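Local coordinates for protein tryparedoxin II (Crithidia fasciculata, PDB 1I5G) that probably carries reducing equivalents from trypanothione to its protein partners, as a thioredoxin-like electron carrier, at residues A[33-38]-A[66-71]. The protein carries 1 engineered substitution. Numbering follows the deposited sequence.
Sequences FYFSAS and MLISWD
F35 CG and I68 CG1 both stand anti to their carbonyl carbons (chi1 -65° and -51°), and the two side chains run side by side. I68 CB sits over one face of the F35 ring, offset toward its rim, in a CH-pi contact 4.0 Å from the centroid. I68 CG2 comes 3.6 Å from F35 CE2. The other branch of I68 reaches F33, with CG1 at the ring edge, in its plane. M66 SD lies oblique to the F33 ring in a loose Met-aromatic contact. L100 and M97 of helix 94-103 also touch I68.

The backbones pair as parallel strands, F33 with M66 through S36 with S69. Y34 N gives a nearly straight bond of 2.8 Å to M66 O, and I68 N returns one to Y34 O. The S36 N to I68 O bond is weak, at 3.4 Å. These are neighbouring strands of the central thioredoxin-fold sheet, joined by helix 41-57 in a beta-alpha-beta crossover. Just past the end of strand 63-69, W70 N bonds S36 O, and the W70 side chain lies close to the bound glutathionylspermidine.

D71 OD1 takes S38 N on its syn side at 2.7 Å (174° at the hydrogen). S38 runs straight into the ligand-pocket residues W39 and C40. S69 OG donates to D71 OD2 on the anti side and accepts D71 N in an ST turn. Replacing D71 with an alanine is likely to cost S38 N its carboxylate acceptor and S69 OG the acceptor for its proton, leaving the turn held by the backbone N alone.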
loop_
_atom_site.group_PDB
_atom_site.type_symbol
_atom_site.label_atom_id
_atom_site.label_comp_id
_atom_site.label_asym_id
_atom_site.label_seq_id
_atom_site.Cartn_x
_atom_site.Cartn_y
_atom_site.Cartn_z
ATOM N N PHE A 33 -2.886 -1.395 -0.606
ATOM C CA PHE A 33 -1.850 -2.116 0.107
ATOM C C PHE A 33 -0.855 -2.546 -0.945
ATOM O O PHE A 33 -1.145 -3.311 -1.862
ATOM C CB PHE A 33 -2.471 -3.296 0.818
ATOM C CG PHE A 33 -3.336 -2.940 1.988
ATOM C CD1 PHE A 33 -4.658 -2.610 1.787
ATOM C CD2 PHE A 33 -2.828 -2.939 3.272
ATOM C CE1 PHE A 33 -5.445 -2.284 2.864
ATOM C CE2 PHE A 33 -3.632 -2.607 4.369
ATOM C CZ PHE A 33 -4.946 -2.284 4.133
ATOM N N TYR A 34 0.362 -2.030 -0.837
ATOM C CA TYR A 34 1.404 -2.215 -1.834
ATOM C C TYR A 34 2.465 -3.153 -1.288
ATOM O O TYR A 34 3.284 -2.819 -0.435
ATOM C CB TYR A 34 2.061 -0.855 -2.190
ATOM C CG TYR A 34 3.220 -0.923 -3.174
ATOM C CD1 TYR A 34 3.199 -1.856 -4.189
ATOM C CD2 TYR A 34 4.330 -0.086 -3.096
ATOM C CE1 TYR A 34 4.202 -1.955 -5.084
ATOM C CE2 TYR A 34 5.342 -0.192 -3.999
ATOM C CZ TYR A 34 5.294 -1.130 -5.011
ATOM O OH TYR A 34 6.320 -1.288 -5.936
ATOM N N PHE A 35 2.456 -4.380 -1.783
ATOM C CA PHE A 35 3.403 -5.430 -1.410
ATOM C C PHE A 35 4.613 -5.313 -2.306
ATOM O O PHE A 35 4.501 -5.447 -3.544
ATOM C CB PHE A 35 2.705 -6.794 -1.552
ATOM C CG PHE A 35 1.551 -6.956 -0.573
ATOM C CD1 PHE A 35 0.313 -6.415 -0.845
ATOM C CD2 PHE A 35 1.711 -7.654 0.620
ATOM C CE1 PHE A 35 -0.734 -6.559 0.061
ATOM C CE2 PHE A 35 0.687 -7.792 1.509
ATOM C CZ PHE A 35 -0.514 -7.248 1.220
ATOM N N SER A 36 5.770 -5.053 -1.705
ATOM C CA SER A 36 6.972 -4.771 -2.483
ATOM C C SER A 36 8.209 -4.928 -1.601
ATOM O O SER A 36 8.086 -5.035 -0.374
ATOM C CB SER A 36 6.868 -3.302 -2.921
ATOM O OG SER A 36 7.785 -2.951 -3.941
ATOM N N ALA A 37 9.391 -4.913 -2.193
ATOM C CA ALA A 37 10.653 -5.004 -1.479
ATOM C C ALA A 37 11.800 -4.616 -2.392
ATOM O O ALA A 37 11.711 -4.800 -3.603
ATOM C CB ALA A 37 10.927 -6.412 -0.943
ATOM N N SER A 38 12.861 -4.083 -1.792
ATOM C CA SER A 38 13.965 -3.635 -2.621
ATOM C C SER A 38 14.763 -4.802 -3.191
ATOM O O SER A 38 15.469 -4.590 -4.191
ATOM C CB SER A 38 14.851 -2.643 -1.886
ATOM O OG SER A 38 15.539 -3.345 -0.900
ATOM N N MET A 66 -0.250 2.197 1.104
ATOM C CA MET A 66 0.467 1.716 2.266
ATOM C C MET A 66 1.424 0.606 1.883
ATOM O O MET A 66 0.987 -0.456 1.443
ATOM C CB MET A 66 -0.458 1.215 3.340
ATOM C CG MET A 66 0.323 1.088 4.645
ATOM S SD MET A 66 -0.714 0.406 5.935
ATOM C CE MET A 66 -1.805 1.996 6.216
ATOM N N LEU A 67 2.709 0.824 2.084
ATOM C CA LEU A 67 3.710 -0.204 1.844
ATOM C C LEU A 67 3.582 -1.315 2.868
ATOM O O LEU A 67 3.612 -1.033 4.071
ATOM C CB LEU A 67 5.113 0.407 2.007
ATOM C CG LEU A 67 6.289 -0.561 1.900
ATOM C CD1 LEU A 67 6.320 -1.205 0.519
ATOM C CD2 LEU A 67 7.602 0.089 2.235
ATOM N N ILE A 68 3.472 -2.539 2.347
ATOM C CA ILE A 68 3.522 -3.765 3.144
ATOM C C ILE A 68 4.804 -4.438 2.664
ATOM O O ILE A 68 4.874 -4.992 1.572
ATOM C CB ILE A 68 2.273 -4.624 2.959
ATOM C CG1 ILE A 68 0.978 -3.838 3.152
ATOM C CG2 ILE A 68 2.373 -5.785 3.946
ATOM C CD1 ILE A 68 0.868 -3.100 4.469
ATOM N N SER A 69 5.848 -4.381 3.490
ATOM C CA SER A 69 7.199 -4.696 3.025
ATOM C C SER A 69 7.618 -6.135 3.151
ATOM O O SER A 69 7.545 -6.723 4.223
ATOM C CB SER A 69 8.193 -3.841 3.819
ATOM O OG SER A 69 9.525 -4.295 3.654
ATOM N N TRP A 70 8.097 -6.694 2.050
ATOM C CA TRP A 70 8.778 -7.972 2.084
ATOM C C TRP A 70 10.281 -7.765 2.125
ATOM O O TRP A 70 11.044 -8.637 1.702
ATOM C CB TRP A 70 8.412 -8.810 0.864
ATOM C CG TRP A 70 7.065 -9.461 0.841
ATOM C CD1 TRP A 70 5.994 -9.274 1.671
ATOM C CD2 TRP A 70 6.647 -10.474 -0.090
ATOM N NE1 TRP A 70 4.943 -10.082 1.310
ATOM C CE2 TRP A 70 5.324 -10.829 0.230
ATOM C CE3 TRP A 70 7.260 -11.122 -1.169
ATOM C CZ2 TRP A 70 4.618 -11.785 -0.475
ATOM C CZ3 TRP A 70 6.549 -12.068 -1.870
ATOM C CH2 TRP A 70 5.244 -12.397 -1.513
ATOM N N ASP A 71 10.787 -6.658 2.634
ATOM C CA ASP A 71 12.218 -6.411 2.654
ATOM C C ASP A 71 12.922 -7.363 3.613
ATOM O O ASP A 71 12.356 -7.934 4.544
ATOM C CB ASP A 71 12.461 -4.947 3.040
ATOM C CG ASP A 71 12.188 -3.999 1.904
ATOM O OD1 ASP A 71 12.994 -4.003 0.918
ATOM O OD2 ASP A 71 11.174 -3.245 1.939
#